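Local coordinates for protein nicotinate phosphoribosyltransferase (Porphyromonas gingivalis, PDB 2IM5) that probably catalyses the ATP-dependent joining of nicotinate to 5-phosphoribosyl 1-diphosphate, giving nicotinate mononucleotide in the pathway to NAD, at residues S6-D11 against K67-R72; V256-F261 against T270-D275; I281-A286 against I314-L319. One frame throughout, in Å; residues are numbered along the deposited sequence.

Interactions 2 and 3 belong to one parallel-sheet, TIM-barrel-type region and share helix 279-292, which follows strand 271-274 in the chain. Their centres lie about 14 Å apart and they touch directly: Leu272 CD1 comes within 3.9 Å of Ala286 CB, and His274 ND1 within 3.5 Å of Phe282 CG. Interaction 1 is a separate contact in the N-terminal part of the chain, its centre about 30 Å from that of interaction 2 and about 34 Å from that of interaction 3. Asp275, at the end of one interaction 2 segment, makes a weak hydrogen bond to His213, the predicted phosphohistidine, which is not phosphorylated in this structure.

Interaction 1 of 3, residues S6-D11 against K67-R72; sequences SILDTD and KEFLQR
Leu8 is the one residue of 6-11 that touches 67-72, and it does so with both methyls of its forked end. The closer branch is CD2, which lies 3.9 Å from Leu70 CD2 and 4.1 Å from Leu70 CD1, so a single methyl sits against the fork of the opposing leucine. These two side chains run past each other in opposite directions, overlapping alongside. In Leu8, CG stands anti to the carbonyl carbon (chi1 -62°), which carries the fork out from the loop to the helix. The looser part is the other branch: Leu8 CD1 approaches Phe69 CD2 obliquely at 4.2 Å, and Phe69 is partly exposed whereas both leucines are buried. The exposed Gln71 and Arg72 turn away from the loop. Only 111 Å² is buried in all, and the contact is entirely apolar. The loop is shaped by its own bonds: a type I turn runs from Ser6 to Asp9, with Asp9 N to Ser6 O at 3.0 Å, and Ser6 OG accepts from Leu8 N at 2.9 Å in an ST turn. Ser6 OG also bonds Glu66, tying the turn to helix 64-73 a second time. Around this packing, helix 79-87 meets Leu70 through Leu85, while helix 197-203 covers Leu8 with His198 and stacks His201 on the Phe69 ring. The loop itself leads into helix 12-24.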
loop_
_atom_site.group_PDB
_atom_site.type_symbol
_atom_site.label_atom_id
_atom_site.label_comp_id
_atom_site.label_asym_id
_atom_site.label_seq_id
_atom_site.Cartn_x
_atom_site.Cartn_y
_atom_site.Cartn_z
ATOM N N SER A 6 17.323 -2.452 -6.291
ATOM C CA SER A 6 16.648 -3.674 -6.712
ATOM C C SER A 6 15.269 -3.430 -7.305
ATOM O O SER A 6 14.494 -2.611 -6.806
ATOM C CB SER A 6 16.509 -4.635 -5.534
ATOM O OG SER A 6 15.656 -5.716 -5.887
ATOM N N ILE A 7 14.951 -4.162 -8.361
ATOM C CA ILE A 7 13.649 -4.009 -8.979
ATOM C C ILE A 7 12.579 -4.573 -8.034
ATOM O O ILE A 7 11.394 -4.335 -8.223
ATOM C CB ILE A 7 13.616 -4.712 -10.361
ATOM C CG1 ILE A 7 12.561 -4.051 -11.245
ATOM C CG2 ILE A 7 13.325 -6.194 -10.203
ATOM C CD1 ILE A 7 12.740 -4.351 -12.725
ATOM N N LEU A 8 13.011 -5.307 -7.006
ATOM C CA LEU A 8 12.088 -5.875 -6.025
ATOM C C LEU A 8 11.944 -4.974 -4.801
ATOM O O LEU A 8 11.185 -5.283 -3.882
ATOM C CB LEU A 8 12.550 -7.263 -5.570
ATOM C CG LEU A 8 12.641 -8.393 -6.593
ATOM C CD1 LEU A 8 12.879 -9.703 -5.851
ATOM C CD2 LEU A 8 11.356 -8.467 -7.420
ATOM N N ASP A 9 12.673 -3.862 -4.780
ATOM C CA ASP A 9 12.583 -2.930 -3.656
ATOM C C ASP A 9 11.329 -2.087 -3.873
ATOM O O ASP A 9 11.389 -0.938 -4.316
ATOM C CB ASP A 9 13.837 -2.047 -3.587
ATOM C CG ASP A 9 13.888 -1.186 -2.330
ATOM O OD1 ASP A 9 13.152 -1.471 -1.363
ATOM O OD2 ASP A 9 14.682 -0.223 -2.299
ATOM N N THR A 10 10.188 -2.695 -3.564
ATOM C CA THR A 10 8.884 -2.066 -3.719
ATOM C C THR A 10 7.893 -2.897 -2.906
ATOM O O THR A 10 8.266 -3.921 -2.319
ATOM C CB THR A 10 8.462 -2.053 -5.214
ATOM O OG1 THR A 10 7.222 -1.353 -5.371
ATOM C CG2 THR A 10 8.307 -3.471 -5.734
ATOM N N ASP A 11 6.640 -2.456 -2.859
ATOM C CA ASP A 11 5.620 -3.182 -2.112
ATOM C C ASP A 11 5.009 -4.329 -2.901
ATOM O O ASP A 11 4.865 -4.255 -4.120
ATOM C CB ASP A 11 4.510 -2.238 -1.659
ATOM C CG ASP A 11 4.928 -1.385 -0.483
ATOM O OD1 ASP A 11 5.395 -1.955 0.522
ATOM O OD2 ASP A 11 4.784 -0.150 -0.564
ATOM N N LYS A 67 14.484 -13.660 -9.680
ATOM C CA LYS A 67 13.498 -14.370 -10.484
ATOM C C LYS A 67 13.150 -15.705 -9.822
ATOM O O LYS A 67 11.981 -16.074 -9.739
ATOM C CB LYS A 67 14.027 -14.618 -11.900
ATOM C CG LYS A 67 13.012 -15.264 -12.821
ATOM C CD LYS A 67 13.607 -15.635 -14.172
ATOM C CE LYS A 67 12.610 -16.443 -14.993
ATOM N NZ LYS A 67 13.154 -16.917 -16.306
ATOM N N GLU A 68 14.163 -16.431 -9.354
ATOM C CA GLU A 68 13.938 -17.714 -8.685
ATOM C C GLU A 68 13.148 -17.507 -7.399
ATOM O O GLU A 68 12.314 -18.338 -7.033
ATOM C CB GLU A 68 15.265 -18.396 -8.360
ATOM C CG GLU A 68 15.976 -18.967 -9.575
ATOM C CD GLU A 68 17.390 -19.446 -9.261
ATOM O OE1 GLU A 68 17.573 -20.154 -8.238
ATOM O OE2 GLU A 68 18.315 -19.117 -10.043
ATOM N N PHE A 69 13.419 -16.400 -6.712
ATOM C CA PHE A 69 12.705 -16.081 -5.484
ATOM C C PHE A 69 11.218 -15.864 -5.798
ATOM O O PHE A 69 10.342 -16.392 -5.114
ATOM C CB PHE A 69 13.276 -14.813 -4.850
ATOM C CG PHE A 69 12.484 -14.310 -3.681
ATOM C CD1 PHE A 69 12.522 -14.976 -2.456
ATOM C CD2 PHE A 69 11.683 -13.177 -3.807
ATOM C CE1 PHE A 69 11.770 -14.518 -1.371
ATOM C CE2 PHE A 69 10.931 -12.713 -2.738
ATOM C CZ PHE A 69 10.974 -13.387 -1.510
ATOM N N LEU A 70 10.938 -15.078 -6.833
ATOM C CA LEU A 70 9.557 -14.807 -7.210
ATOM C C LEU A 70 8.819 -16.100 -7.548
ATOM O O LEU A 70 7.666 -16.290 -7.159
ATOM C CB LEU A 70 9.497 -13.858 -8.414
ATOM C CG LEU A 70 10.022 -12.434 -8.199
ATOM C CD1 LEU A 70 9.899 -11.648 -9.487
ATOM C CD2 LEU A 70 9.232 -11.749 -7.082
ATOM N N GLN A 71 9.491 -16.991 -8.269
ATOM C CA GLN A 71 8.878 -18.255 -8.656
ATOM C C GLN A 71 8.583 -19.124 -7.441
ATOM O O GLN A 71 7.562 -19.801 -7.391
ATOM C CB GLN A 71 9.792 -19.005 -9.623
ATOM C CG GLN A 71 10.091 -18.227 -10.884
ATOM C CD GLN A 71 11.163 -18.881 -11.737
ATOM O OE1 GLN A 71 12.212 -19.284 -11.233
ATOM N NE2 GLN A 71 10.914 -18.975 -13.037
ATOM N N ARG A 72 9.463 -19.085 -6.450
ATOM C CA ARG A 72 9.270 -19.904 -5.260
ATOM C C ARG A 72 8.389 -19.301 -4.180
ATOM O O ARG A 72 7.579 -20.006 -3.588
ATOM C CB ARG A 72 10.627 -20.271 -4.651
ATOM C CG ARG A 72 11.467 -21.129 -5.576
ATOM C CD ARG A 72 12.845 -21.427 -5.024
ATOM N NE ARG A 72 13.619 -22.212 -5.984
ATOM C CZ ARG A 72 14.892 -22.560 -5.825
ATOM N NH1 ARG A 72 15.562 -22.193 -4.737
ATOM N NH2 ARG A 72 15.497 -23.283 -6.758
#

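Interaction 2 of 3, residues V256-F261 against T270-D275; sequences VFMRNF and TSLRHD
Leu272, on strand 271-274 of the parallel sheet in this TIM-barrel-type region, points its side chain at helix 254-260 and is met by Phe257 and Met258 of the helix and by Phe261 of the loop that follows. The contact thus packs an outer helix on a barrel strand, and all four residues are buried. Met258 and Leu272 reach toward each other tip to tip, the thioether methyl CE standing 3.7 Å from Leu272 CD1. The methionine does not start out in that direction; a bend at chi2 (-55°) swings its end round to the strand. The second branch of the leucine serves the aromatic side. Its CD2 is 4.1 Å from Phe261 CZ, with the two side chains crossing obliquely, and 4.5 Å from Phe257 CE2, a looser approach. Phe261 has CG anti to its backbone N (chi1 -161°), which turns a face of the ring to Phe257. Leu272 is therefore divided between two kinds of neighbour, CD1 to the thioether methyl of Met258 and CD2 to the pair of rings. Helix 279-292 adds Ala286 and Tyr290 to the surroundings of Leu272, and Val247 of the adjacent strand 246-248 touches both Leu272 and Phe257. Within the aromatic pair the geometry is specific: Phe257 CE2 lies 3.5 Å above the plane of the Phe261 ring, over its centre.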
loop_
_atom_site.group_PDB
_atom_site.type_symbol
_atom_site.label_atom_id
_atom_site.label_comp_id
_atom_site.label_asym_id
_atom_site.label_seq_id
_atom_site.Cartn_x
_atom_site.Cartn_y
_atom_site.Cartn_z
ATOM N N VAL A 256 -21.006 1.724 3.130
ATOM C CA VAL A 256 -21.443 1.384 1.785
ATOM C C VAL A 256 -20.954 -0.030 1.457
ATOM O O VAL A 256 -21.692 -0.844 0.910
ATOM C CB VAL A 256 -20.880 2.376 0.750
ATOM C CG1 VAL A 256 -21.083 1.833 -0.657
ATOM C CG2 VAL A 256 -21.572 3.730 0.902
ATOM N N PHE A 257 -19.707 -0.327 1.809
ATOM C CA PHE A 257 -19.151 -1.653 1.553
ATOM C C PHE A 257 -19.990 -2.739 2.224
ATOM O O PHE A 257 -20.447 -3.679 1.574
ATOM C CB PHE A 257 -17.723 -1.755 2.085
ATOM C CG PHE A 257 -17.086 -3.098 1.848
ATOM C CD1 PHE A 257 -16.329 -3.331 0.709
ATOM C CD2 PHE A 257 -17.286 -4.148 2.746
ATOM C CE1 PHE A 257 -15.778 -4.590 0.463
ATOM C CE2 PHE A 257 -16.745 -5.406 2.513
ATOM C CZ PHE A 257 -15.988 -5.628 1.366
ATOM N N MET A 258 -20.182 -2.605 3.533
ATOM C CA MET A 258 -20.944 -3.580 4.308
ATOM C C MET A 258 -22.361 -3.775 3.784
ATOM O O MET A 258 -22.827 -4.908 3.655
ATOM C CB MET A 258 -20.984 -3.174 5.787
ATOM C CG MET A 258 -19.651 -3.338 6.512
ATOM S SD MET A 258 -18.944 -5.022 6.415
ATOM C CE MET A 258 -17.294 -4.680 6.838
ATOM N N ARG A 259 -23.036 -2.676 3.479
ATOM C CA ARG A 259 -24.396 -2.744 2.967
ATOM C C ARG A 259 -24.476 -3.581 1.692
ATOM O O ARG A 259 -25.472 -4.268 1.461
ATOM C CB ARG A 259 -24.930 -1.332 2.685
ATOM C CG ARG A 259 -26.396 -1.289 2.280
ATOM C CD ARG A 259 -26.835 0.130 1.923
ATOM N NE ARG A 259 -26.500 1.088 2.976
ATOM C CZ ARG A 259 -25.637 2.091 2.831
ATOM N NH1 ARG A 259 -25.023 2.277 1.671
ATOM N NH2 ARG A 259 -25.379 2.897 3.853
ATOM N N ASN A 260 -23.428 -3.541 0.871
ATOM C CA ASN A 260 -23.426 -4.286 -0.391
ATOM C C ASN A 260 -22.552 -5.553 -0.397
ATOM O O ASN A 260 -22.356 -6.182 -1.443
ATOM C CB ASN A 260 -22.991 -3.363 -1.535
ATOM C CG ASN A 260 -23.846 -2.101 -1.628
ATOM O OD1 ASN A 260 -23.447 -1.024 -1.169
ATOM N ND2 ASN A 260 -25.038 -2.235 -2.209
ATOM N N PHE A 261 -22.037 -5.928 0.769
ATOM C CA PHE A 261 -21.182 -7.108 0.899
ATOM C C PHE A 261 -22.031 -8.363 0.694
ATOM O O PHE A 261 -22.920 -8.652 1.486
ATOM C CB PHE A 261 -20.540 -7.105 2.291
ATOM C CG PHE A 261 -19.328 -7.981 2.420
ATOM C CD1 PHE A 261 -18.562 -8.311 1.312
ATOM C CD2 PHE A 261 -18.906 -8.411 3.677
ATOM C CE1 PHE A 261 -17.393 -9.050 1.448
ATOM C CE2 PHE A 261 -17.737 -9.150 3.823
ATOM C CZ PHE A 261 -16.978 -9.469 2.708
ATOM N N THR A 270 -11.145 -14.311 3.387
ATOM C CA THR A 270 -10.831 -14.707 4.760
ATOM C C THR A 270 -10.681 -13.523 5.687
ATOM O O THR A 270 -10.759 -13.676 6.900
ATOM C CB THR A 270 -9.516 -15.503 4.838
ATOM O OG1 THR A 270 -8.448 -14.699 4.324
ATOM C CG2 THR A 270 -9.614 -16.790 4.035
ATOM N N SER A 271 -10.470 -12.341 5.126
ATOM C CA SER A 271 -10.282 -11.180 5.973
ATOM C C SER A 271 -10.600 -9.825 5.360
ATOM O O SER A 271 -10.707 -9.672 4.139
ATOM C CB SER A 271 -8.840 -11.176 6.484
ATOM O OG SER A 271 -7.943 -11.305 5.395
ATOM N N LEU A 272 -10.746 -8.844 6.245
ATOM C CA LEU A 272 -11.029 -7.473 5.861
ATOM C C LEU A 272 -9.854 -6.647 6.350
ATOM O O LEU A 272 -9.134 -7.053 7.261
ATOM C CB LEU A 272 -12.297 -6.970 6.551
ATOM C CG LEU A 272 -13.550 -7.838 6.437
ATOM C CD1 LEU A 272 -14.645 -7.264 7.338
ATOM C CD2 LEU A 272 -14.012 -7.906 4.983
ATOM N N ARG A 273 -9.652 -5.493 5.742
ATOM C CA ARG A 273 -8.577 -4.640 6.182
ATOM C C ARG A 273 -9.131 -3.307 6.672
ATOM O O ARG A 273 -9.897 -2.653 5.972
ATOM C CB ARG A 273 -7.576 -4.402 5.055
ATOM C CG ARG A 273 -6.473 -3.469 5.464
ATOM C CD ARG A 273 -5.380 -3.413 4.428
ATOM N NE ARG A 273 -4.486 -2.300 4.703
ATOM C CZ ARG A 273 -3.477 -1.946 3.917
ATOM N NH1 ARG A 273 -3.233 -2.629 2.806
ATOM N NH2 ARG A 273 -2.728 -0.897 4.236
ATOM N N HIS A 274 -8.750 -2.928 7.887
ATOM C CA HIS A 274 -9.170 -1.665 8.489
ATOM C C HIS A 274 -8.044 -0.681 8.225
ATOM O O HIS A 274 -6.912 -0.921 8.631
ATOM C CB HIS A 274 -9.354 -1.821 9.996
ATOM C CG HIS A 274 -9.391 -0.517 10.734
ATOM N ND1 HIS A 274 -10.485 0.322 10.713
ATOM C CD2 HIS A 274 -8.443 0.119 11.463
ATOM C CE1 HIS A 274 -10.210 1.420 11.393
ATOM N NE2 HIS A 274 -8.976 1.323 11.859
ATOM N N ASP A 275 -8.345 0.433 7.567
ATOM C CA ASP A 275 -7.295 1.392 7.254
ATOM C C ASP A 275 -7.625 2.852 7.560
ATOM O O ASP A 275 -6.849 3.748 7.237
ATOM C CB ASP A 275 -6.898 1.245 5.783
ATOM C CG ASP A 275 -5.559 1.883 5.479
ATOM O OD1 ASP A 275 -4.572 1.552 6.177
ATOM O OD2 ASP A 275 -5.492 2.706 4.541
#

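Interaction 3 of 3, residues I281-A286 against I314-L319; sequences IFIEKA and IEIQKL
Ile283 projects from helix 279-292 at Leu319 and Ile316 of helix 310-320, and the direct interaction between the two segments is purely apolar. Its delta methyl does the touching. CD1 lies 3.8 Å from Leu319 CB, so it rests against the root of the leucine side chain and not its fork, and the two side chains cross at about a right angle. A looser approach joins the same CD1 to Ile316 CG2 at 4.5 Å. The Ile283 torsions account for this reach: CG1 is anti to the carbonyl carbon (chi1 -65°), and CD1 continues in an extended line (chi2 170°), putting the methyl at the far end of the longer branch. The nearest CA atoms, those of Ile283 and Leu319, are 8.1 Å apart, and only 103 Å² is buried between the segments.

Among the polar and charged interactions, one lies beside this apolar bridge: Glu284 forms a salt bridge with Arg323, which follows helix 310-320 and also touches Ile283. Others lead to different parts of the fold, Lys285 NZ forming a salt bridge with Asp255 and Gln317 NE2 bonding the backbone oxygen of Arg159. The aromatic element is Phe282, whose ring meets that of His274 with the planes at about 60°.

Packing against the sheet completes the grouping, since Phe304 of strand 301-304 touches both Ile283 and Ile316. Helix 279-292, this strand and helix 310-320 follow one another in the chain, and two neighbouring helices packed against the intervening parallel strand are characteristic of the alternating beta-alpha layout of a TIM-barrel-type domain.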
loop_
_atom_site.group_PDB
_atom_site.type_symbol
_atom_site.label_atom_id
_atom_site.label_comp_id
_atom_site.label_asym_id
_atom_site.label_seq_id
_atom_site.Cartn_x
_atom_site.Cartn_y
_atom_site.Cartn_z
ATOM N N ILE A 281 -15.115 0.858 16.214
ATOM C CA ILE A 281 -16.334 1.029 15.435
ATOM C C ILE A 281 -16.299 0.079 14.234
ATOM O O ILE A 281 -17.312 -0.524 13.879
ATOM C CB ILE A 281 -16.475 2.490 14.953
ATOM C CG1 ILE A 281 -16.814 3.383 16.152
ATOM C CG2 ILE A 281 -17.551 2.601 13.880
ATOM C CD1 ILE A 281 -16.830 4.856 15.834
ATOM N N PHE A 282 -15.126 -0.063 13.624
ATOM C CA PHE A 282 -14.973 -0.949 12.476
ATOM C C PHE A 282 -15.267 -2.393 12.894
ATOM O O PHE A 282 -15.955 -3.129 12.184
ATOM C CB PHE A 282 -13.549 -0.868 11.923
ATOM C CG PHE A 282 -13.324 -1.729 10.716
ATOM C CD1 PHE A 282 -13.597 -1.244 9.437
ATOM C CD2 PHE A 282 -12.856 -3.035 10.858
ATOM C CE1 PHE A 282 -13.408 -2.050 8.310
ATOM C CE2 PHE A 282 -12.666 -3.847 9.746
ATOM C CZ PHE A 282 -12.941 -3.354 8.466
ATOM N N ILE A 283 -14.744 -2.797 14.050
ATOM C CA ILE A 283 -14.958 -4.155 14.540
ATOM C C ILE A 283 -16.447 -4.468 14.695
ATOM O O ILE A 283 -16.904 -5.552 14.310
ATOM C CB ILE A 283 -14.231 -4.374 15.884
ATOM C CG1 ILE A 283 -12.719 -4.262 15.664
ATOM C CG2 ILE A 283 -14.596 -5.730 16.462
ATOM C CD1 ILE A 283 -11.900 -4.222 16.932
ATOM N N GLU A 284 -17.206 -3.523 15.242
ATOM C CA GLU A 284 -18.649 -3.711 15.425
ATOM C C GLU A 284 -19.358 -3.910 14.090
ATOM O O GLU A 284 -20.156 -4.834 13.939
ATOM C CB GLU A 284 -19.289 -2.505 16.122
ATOM C CG GLU A 284 -18.811 -2.251 17.536
ATOM C CD GLU A 284 -18.846 -3.499 18.395
ATOM O OE1 GLU A 284 -19.888 -4.198 18.407
ATOM O OE2 GLU A 284 -17.825 -3.774 19.061
ATOM N N LYS A 285 -19.080 -3.030 13.129
ATOM C CA LYS A 285 -19.702 -3.119 11.808
ATOM C C LYS A 285 -19.417 -4.462 11.151
ATOM O O LYS A 285 -20.320 -5.112 10.628
ATOM C CB LYS A 285 -19.196 -1.998 10.896
ATOM C CG LYS A 285 -19.603 -0.596 11.321
ATOM C CD LYS A 285 -18.972 0.454 10.410
ATOM C CE LYS A 285 -19.436 1.867 10.753
ATOM N NZ LYS A 285 -18.653 2.894 9.979
ATOM N N ALA A 286 -18.155 -4.876 11.187
ATOM C CA ALA A 286 -17.734 -6.139 10.586
ATOM C C ALA A 286 -18.455 -7.326 11.220
ATOM O O ALA A 286 -19.075 -8.139 10.523
ATOM C CB ALA A 286 -16.229 -6.308 10.739
ATOM N N ILE A 314 -1.629 -3.738 20.376
ATOM C CA ILE A 314 -1.980 -4.541 21.542
ATOM C C ILE A 314 -3.372 -4.164 22.057
ATOM O O ILE A 314 -4.141 -5.029 22.468
ATOM C CB ILE A 314 -0.925 -4.366 22.665
ATOM C CG1 ILE A 314 0.393 -5.014 22.228
ATOM C CG2 ILE A 314 -1.422 -4.997 23.968
ATOM C CD1 ILE A 314 1.560 -4.727 23.139
ATOM N N GLU A 315 -3.696 -2.875 22.022
ATOM C CA GLU A 315 -5.005 -2.405 22.471
ATOM C C GLU A 315 -6.117 -2.940 21.565
ATOM O O GLU A 315 -7.136 -3.432 22.049
ATOM C CB GLU A 315 -5.044 -0.875 22.480
ATOM C CG GLU A 315 -4.211 -0.226 23.571
ATOM C CD GLU A 315 -3.893 1.230 23.270
ATOM O OE1 GLU A 315 -4.788 1.942 22.764
ATOM O OE2 GLU A 315 -2.751 1.666 23.544
ATOM N N ILE A 316 -5.922 -2.841 20.250
ATOM C CA ILE A 316 -6.912 -3.335 19.296
ATOM C C ILE A 316 -7.067 -4.841 19.472
ATOM O O ILE A 316 -8.161 -5.389 19.357
ATOM C CB ILE A 316 -6.481 -3.042 17.836
ATOM C CG1 ILE A 316 -6.473 -1.530 17.591
ATOM C CG2 ILE A 316 -7.433 -3.729 16.853
ATOM C CD1 ILE A 316 -5.936 -1.124 16.223
ATOM N N GLN A 317 -5.953 -5.500 19.757
ATOM C CA GLN A 317 -5.928 -6.937 19.959
ATOM C C GLN A 317 -6.905 -7.319 21.083
ATOM O O GLN A 317 -7.598 -8.331 20.996
ATOM C CB GLN A 317 -4.487 -7.357 20.278
ATOM C CG GLN A 317 -4.220 -8.847 20.339
ATOM C CD GLN A 317 -2.730 -9.154 20.334
ATOM O OE1 GLN A 317 -1.910 -8.322 20.740
ATOM N NE2 GLN A 317 -2.371 -10.349 19.881
ATOM N N LYS A 318 -6.980 -6.494 22.123
ATOM C CA LYS A 318 -7.890 -6.757 23.240
ATOM C C LYS A 318 -9.336 -6.606 22.780
ATOM O O LYS A 318 -10.194 -7.418 23.118
ATOM C CB LYS A 318 -7.631 -5.790 24.395
ATOM C CG LYS A 318 -6.225 -5.848 24.972
ATOM C CD LYS A 318 -6.068 -4.870 26.136
ATOM C CE LYS A 318 -4.607 -4.726 26.550
ATOM N NZ LYS A 318 -3.983 -6.051 26.837
ATOM N N LEU A 319 -9.602 -5.550 22.017
ATOM C CA LEU A 319 -10.939 -5.302 21.489
ATOM C C LEU A 319 -11.463 -6.475 20.661
ATOM O O LEU A 319 -12.664 -6.746 20.650
ATOM C CB LEU A 319 -10.930 -4.047 20.615
ATOM C CG LEU A 319 -11.151 -2.676 21.262
ATOM C CD1 LEU A 319 -10.448 -2.593 22.603
ATOM C CD2 LEU A 319 -10.648 -1.596 20.311
#